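Side-chain contacts in PEXRD2 family secreted RXLR effector peptide, putative (Phytophthora infestans, PDB 3ZRG), which enhances Phytophthora infestans colonisation of Nicotiana benthamiana leaves and induces a weak cell death that depends on SGT1, suggesting recognition by plant immunity: residues A15-T18 against V19-A23; E47-K50 against M51-L55; L55-L58 against N59-E63. All coordinates share one frame; numbering follows the deposited sequence.

Contact 1 (A15-T18 against V19-A23); sequences AGMT and VDDYA
The chi1 torsions of T18 and D21 turn the two side chains toward each other's backbone. In T18, OG1 sits between the backbone N and the carbonyl carbon (chi1 62°), which turns the hydroxyl toward the first turn of helix 19-25. In D21, CG lies beside the backbone N and anti to the carbonyl carbon (chi1 -74°), which carries the carboxylate back to the residue before the helix. Two reciprocal bonds result. D21 N donates to T18 OG1 at 3.0 Å. T18 N donates to D21 OD2 at 3.1 Å, and the N-H reaches that oxygen from above the carboxylate plane, 41° out of it. Each residue thus uses its side chain to satisfy the other's backbone N-H. This is a capping box, with T18 as the N-cap of helix 19-25, in the small helical effector domain of the WY-like clan. T18 OG1 also donates a weak bond of 3.2 Å to D20 OD2. T18 O accepts from Y22 N at 2.9 Å and begins the regular helical pattern. The amino end of the helix would be expected to favour the negative charge on D20 and D21. Just upstream, G16 has positive phi and ends helix 6-14 in a Schellman motif, so one helix stops and the next is capped within a few residues. M17 lies between these two ends. M17 CG rests 3.6 Å from D21 CB. In the conformer described here, one of two modelled, M17 SD is 3.8 Å from Y22 CB and 4.9 Å from the centroid of the Y22 ring. This Met-aromatic contact is oblique to the ring. V19 packs on V19 of the second subunit.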
# COMPACT_ATOMS: atom_id res chain seq x y z
N ALA A 15 -6.30 -8.15 -15.24
CA ALA A 15 -5.25 -9.18 -15.28
C ALA A 15 -5.13 -9.91 -13.94
O ALA A 15 -4.50 -10.99 -13.87
CB ALA A 15 -3.90 -8.60 -15.69
N GLY A 16 -5.83 -9.40 -12.91
CA GLY A 16 -5.74 -9.95 -11.57
C GLY A 16 -4.53 -9.53 -10.76
O GLY A 16 -4.15 -10.20 -9.78
N MET A 17 -3.92 -8.41 -11.13
CA MET A 17 -2.78 -7.92 -10.39
C MET A 17 -3.20 -7.34 -9.03
O MET A 17 -3.95 -6.33 -8.94
CB MET A 17 -2.03 -6.87 -11.22
CG MET A 17 -0.61 -6.64 -10.76
SD MET A 17 0.20 -5.37 -11.75
CE MET A 17 0.13 -6.03 -13.43
N THR A 18 -2.76 -7.99 -7.95
CA THR A 18 -2.96 -7.42 -6.64
C THR A 18 -2.00 -6.20 -6.38
O THR A 18 -1.05 -5.97 -7.14
CB THR A 18 -2.73 -8.44 -5.52
OG1 THR A 18 -1.38 -8.87 -5.59
CG2 THR A 18 -3.71 -9.66 -5.64
N VAL A 19 -2.30 -5.44 -5.33
CA VAL A 19 -1.46 -4.30 -4.92
C VAL A 19 -0.02 -4.80 -4.65
O VAL A 19 0.98 -4.26 -5.16
CB VAL A 19 -2.06 -3.55 -3.74
CG1 VAL A 19 -1.08 -2.51 -3.24
CG2 VAL A 19 -3.39 -2.89 -4.12
N ASP A 20 0.07 -5.89 -3.89
CA ASP A 20 1.35 -6.56 -3.64
C ASP A 20 2.03 -7.09 -4.90
O ASP A 20 3.25 -6.93 -5.05
CB ASP A 20 1.22 -7.60 -2.51
CG ASP A 20 -0.03 -8.43 -2.61
OD1 ASP A 20 -1.15 -7.91 -2.39
OD2 ASP A 20 0.13 -9.63 -2.91
N ASP A 21 1.28 -7.62 -5.87
CA ASP A 21 1.84 -8.01 -7.15
C ASP A 21 2.48 -6.78 -7.85
O ASP A 21 3.58 -6.86 -8.42
CB ASP A 21 0.78 -8.58 -8.09
CG ASP A 21 0.30 -9.99 -7.74
OD1 ASP A 21 0.97 -10.77 -6.99
OD2 ASP A 21 -0.79 -10.33 -8.28
N TYR A 22 1.77 -5.66 -7.84
CA TYR A 22 2.27 -4.46 -8.53
C TYR A 22 3.52 -3.93 -7.79
O TYR A 22 4.50 -3.56 -8.43
CB TYR A 22 1.18 -3.39 -8.60
CG TYR A 22 1.58 -2.16 -9.38
CD1 TYR A 22 2.30 -2.26 -10.56
CD2 TYR A 22 1.16 -0.90 -8.97
CE1 TYR A 22 2.61 -1.14 -11.30
CE2 TYR A 22 1.50 0.23 -9.68
CZ TYR A 22 2.20 0.11 -10.85
OH TYR A 22 2.55 1.21 -11.57
N ALA A 23 3.54 -4.01 -6.47
CA ALA A 23 4.74 -3.61 -5.71
C ALA A 23 5.96 -4.47 -6.14
O ALA A 23 7.10 -3.99 -6.29
CB ALA A 23 4.44 -3.72 -4.19

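Contact 2 (E47-K50 against M51-L55)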
# COMPACT_ATOMS: atom_id res chain seq x y z
N GLU A 47 8.81 9.72 -1.17
CA GLU A 47 9.17 10.71 -2.17
C GLU A 47 9.25 10.12 -3.59
O GLU A 47 9.41 10.88 -4.55
CB GLU A 47 10.54 11.34 -1.80
CG GLU A 47 10.54 12.19 -0.58
CD GLU A 47 11.95 12.72 -0.25
OE1 GLU A 47 12.74 12.91 -1.20
OE2 GLU A 47 12.26 12.96 0.95
N THR A 48 9.14 8.80 -3.73
CA THR A 48 9.39 8.14 -5.02
C THR A 48 8.18 8.09 -5.95
O THR A 48 7.06 7.94 -5.51
CB THR A 48 9.93 6.71 -4.87
OG1 THR A 48 8.94 5.87 -4.28
CG2 THR A 48 11.26 6.72 -4.05
N LEU A 49 8.47 8.16 -7.25
CA LEU A 49 7.48 7.96 -8.31
C LEU A 49 6.88 6.55 -8.19
O LEU A 49 5.68 6.37 -8.34
CB LEU A 49 8.15 8.14 -9.67
CG LEU A 49 7.31 7.81 -10.90
CD1 LEU A 49 6.01 8.59 -10.83
CD2 LEU A 49 8.02 8.05 -12.20
N LYS A 50 7.71 5.58 -7.86
CA LYS A 50 7.23 4.20 -7.73
C LYS A 50 6.18 4.06 -6.65
O LYS A 50 5.15 3.39 -6.86
CB LYS A 50 8.40 3.25 -7.49
CG LYS A 50 9.16 2.93 -8.72
CD LYS A 50 10.36 2.06 -8.39
CE LYS A 50 10.96 1.46 -9.64
NZ LYS A 50 12.00 0.47 -9.28
N MET A 51 6.38 4.70 -5.49
CA MET A 51 5.39 4.62 -4.41
C MET A 51 4.11 5.37 -4.77
O MET A 51 3.03 4.93 -4.42
CB MET A 51 5.95 5.21 -3.12
CG MET A 51 5.12 4.92 -1.91
SD MET A 51 4.87 3.16 -1.59
CE MET A 51 4.14 3.17 0.02
N LYS A 52 4.25 6.49 -5.48
CA LYS A 52 3.10 7.26 -5.94
C LYS A 52 2.21 6.35 -6.83
O LYS A 52 1.00 6.33 -6.68
CB LYS A 52 3.54 8.52 -6.69
CG LYS A 52 2.37 9.44 -7.10
CD LYS A 52 2.80 10.55 -8.02
CE LYS A 52 3.66 11.56 -7.33
NZ LYS A 52 2.94 12.32 -6.27
N LYS A 53 2.83 5.61 -7.73
CA LYS A 53 2.12 4.71 -8.63
C LYS A 53 1.48 3.61 -7.83
O LYS A 53 0.31 3.27 -8.04
CB LYS A 53 3.07 4.10 -9.68
CG LYS A 53 3.50 5.02 -10.82
CD LYS A 53 4.51 4.20 -11.70
CE LYS A 53 5.18 4.93 -12.80
NZ LYS A 53 5.98 3.90 -13.54
N LEU A 54 2.24 3.01 -6.90
CA LEU A 54 1.70 1.93 -6.08
C LEU A 54 0.43 2.34 -5.28
O LEU A 54 -0.60 1.63 -5.23
CB LEU A 54 2.79 1.40 -5.16
CG LEU A 54 2.35 0.23 -4.28
CD1 LEU A 54 1.86 -1.02 -5.11
CD2 LEU A 54 3.44 -0.08 -3.28
N LEU A 55 0.51 3.52 -4.67
CA LEU A 55 -0.59 4.00 -3.84
C LEU A 55 -1.77 4.40 -4.74
O LEU A 55 -2.91 4.24 -4.33
CB LEU A 55 -0.12 5.15 -2.98
CG LEU A 55 0.83 4.73 -1.85
CD1 LEU A 55 1.31 6.04 -1.15
CD2 LEU A 55 0.15 3.75 -0.88
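T48 reaches M51 as the N-cap of helix 49-63, the long last helix of this WY-like effector domain. Its OG1 is placed between the backbone N and the carbonyl carbon (chi1 66°), which points the hydroxyl at the first helical turn. There T48 OG1 accepts from M51 N at 3.1 Å. The same OG1 is hydrogen-bonded to L45 O of the preceding helix 39-46, so one hydroxyl links the end of that helix to the start of the next. M51 turns its CG anti to the backbone N, and M51 CB lies 3.3 Å from T48 OG1. Beyond CB the chain bends at chi2 and leads away from T48. M51 packs on L55 of the second subunit. The backbone takes over from the cap at once: T48 O accepts from K52 N, L49 O from K53 N and K50 O from L54 N. The lysines differ in shape. K52 is folded at chi3 and chi4, and its end leaves the contact. K50 is extended beyond CG and carries its NZ to L26 O, in the link after helix 19-25. K53 is also extended, and this brings its aliphatic part alongside the start of the helix: K53 CG is 3.6 Å from L49 O. L49 has CG anti to its own N (chi1 173°), which swings the branch toward K53. The two side chains pass at a slant and touch through carbon. They come nearest at L49 CG and K53 CE, 4.1 Å apart.

Contact 3 (L55-L58 against N59-E63); sequences LRYL and NYVAE
L58 and N59 are neighbours on helix 49-63, and their side chains touch beside the backbone. L58 has CG anti to its backbone N (chi1 -176°) and chi2 at 162°, which lays one methyl over the start of N59. L58 CD2 is 3.4 Å from N59 N and 3.6 Å from N59 OD1. The carboxamide of N59 leans back toward the preceding turn, with N59 CG 3.9 Å from L55 O. L58 packs on A23 of the second subunit.

Y57 makes the other half of the contact, with V61 and Y60. Its CG is also anti to the backbone N, which carries the ring forward along the helix. V61 places CG2 beside its own backbone N, and this methyl lies over one face of the Y57 ring, offset toward the rim. V61 CG2 is 3.6 Å from the centroid of the Y57 ring and 18° off the normal, and Y57 CZ is the closest ring atom to V61 CG2 at 3.5 Å. This is a CH-pi contact of an i to i+4 pair. V61 N donates to Y57 O at 2.9 Å, so backbone and side chains bind the same two residues. Y60 meets the Y57 ring obliquely, with Y57 CE1 4.3 Å from Y60 CD2. Y57 OH is hydrogen-bonded to M17 O of the loop before helix 19-25, and the Y57 ring also meets that of Y22 at a steep angle.

The turn is thus held by backbone bonds and close apolar packing. The Y57 ring is gripped at both ends, by the V61 methyl and by its hydroxyl bond, whereas N59 ND2 reaches T29 O of the second subunit only through a weak hydrogen bond.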
# COMPACT_ATOMS: atom_id res chain seq x y z
N LEU A 55 0.51 3.52 -4.67
CA LEU A 55 -0.59 4.00 -3.84
C LEU A 55 -1.77 4.40 -4.74
O LEU A 55 -2.91 4.24 -4.33
CB LEU A 55 -0.12 5.15 -2.98
CG LEU A 55 0.83 4.73 -1.85
CD1 LEU A 55 1.31 6.04 -1.15
CD2 LEU A 55 0.15 3.75 -0.88
N ARG A 56 -1.53 4.92 -5.94
CA ARG A 56 -2.56 5.16 -6.93
C ARG A 56 -3.37 3.89 -7.25
O ARG A 56 -4.60 3.88 -7.27
CB ARG A 56 -1.89 5.67 -8.21
CG ARG A 56 -2.86 6.20 -9.20
CD ARG A 56 -3.82 7.15 -8.51
NE ARG A 56 -5.02 7.33 -9.30
CZ ARG A 56 -6.20 6.77 -9.01
NH1 ARG A 56 -6.35 6.01 -7.91
NH2 ARG A 56 -7.22 7.01 -9.83
N TYR A 57 -2.62 2.84 -7.56
CA TYR A 57 -3.22 1.50 -7.85
C TYR A 57 -4.01 0.96 -6.65
O TYR A 57 -5.11 0.46 -6.82
CB TYR A 57 -2.17 0.53 -8.37
CG TYR A 57 -2.82 -0.75 -8.91
CD1 TYR A 57 -3.83 -0.71 -9.87
CD2 TYR A 57 -2.47 -1.98 -8.41
CE1 TYR A 57 -4.40 -1.84 -10.36
CE2 TYR A 57 -3.05 -3.13 -8.86
CZ TYR A 57 -4.02 -3.07 -9.85
OH TYR A 57 -4.65 -4.21 -10.35
N LEU A 58 -3.49 1.11 -5.44
CA LEU A 58 -4.16 0.63 -4.23
C LEU A 58 -5.52 1.29 -4.10
O LEU A 58 -6.53 0.60 -3.87
CB LEU A 58 -3.26 0.93 -3.02
CG LEU A 58 -3.74 0.44 -1.65
CD1 LEU A 58 -2.55 0.41 -0.67
CD2 LEU A 58 -4.82 1.34 -1.15
N ASN A 59 -5.59 2.63 -4.25
CA ASN A 59 -6.89 3.29 -4.14
C ASN A 59 -7.84 2.86 -5.26
O ASN A 59 -9.03 2.73 -5.04
CB ASN A 59 -6.75 4.82 -4.12
CG ASN A 59 -6.31 5.36 -2.76
OD1 ASN A 59 -6.13 4.62 -1.79
ND2 ASN A 59 -6.12 6.66 -2.70
N TYR A 60 -7.29 2.63 -6.45
CA TYR A 60 -8.08 2.15 -7.61
C TYR A 60 -8.71 0.79 -7.33
O TYR A 60 -9.91 0.58 -7.52
CB TYR A 60 -7.18 2.10 -8.86
CG TYR A 60 -7.95 1.72 -10.10
CD1 TYR A 60 -8.58 2.68 -10.86
CD2 TYR A 60 -8.05 0.38 -10.50
CE1 TYR A 60 -9.31 2.34 -12.00
CE2 TYR A 60 -8.77 0.03 -11.61
CZ TYR A 60 -9.41 1.01 -12.36
OH TYR A 60 -10.12 0.67 -13.50
N VAL A 61 -7.91 -0.14 -6.84
CA VAL A 61 -8.44 -1.45 -6.51
C VAL A 61 -9.51 -1.37 -5.42
O VAL A 61 -10.56 -2.00 -5.53
CB VAL A 61 -7.31 -2.41 -6.12
CG1 VAL A 61 -7.90 -3.75 -5.69
CG2 VAL A 61 -6.34 -2.58 -7.30
N ALA A 62 -9.27 -0.56 -4.36
CA ALA A 62 -10.28 -0.38 -3.32
C ALA A 62 -11.61 0.17 -3.89
O ALA A 62 -12.70 -0.32 -3.56
CB ALA A 62 -9.74 0.49 -2.17
N GLU A 63 -11.52 1.14 -4.81
CA GLU A 63 -12.73 1.69 -5.38
C GLU A 63 -13.50 0.68 -6.26
O GLU A 63 -14.70 0.82 -6.46
CB GLU A 63 -12.42 2.96 -6.16
CG GLU A 63 -12.00 4.12 -5.25
CD GLU A 63 -13.17 4.83 -4.51
OE1 GLU A 63 -14.32 4.51 -4.74
OE2 GLU A 63 -12.91 5.73 -3.69

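How the contacts relate
From the N terminus, contact 1 comes first, at the turn from helix 6-14 into helix 19-25. Contacts 2 and 3 follow on helix 49-63, where contact 3 begins at L55, the residue on which contact 2 ends. None closes a long loop, and none crosses or encloses another: each joins residues close together in the sequence. Helix 19-25 lies against helix 49-63. It meets contact 2 through V19, Y22 and A23 against L54, and through Y22 against K53. It meets contact 3 where V19 packs on L58 and where Y22 packs on Y57. Contacts 1 and 2 lie on opposite sides of the chain's centre, and all three contacts touch the second subunit.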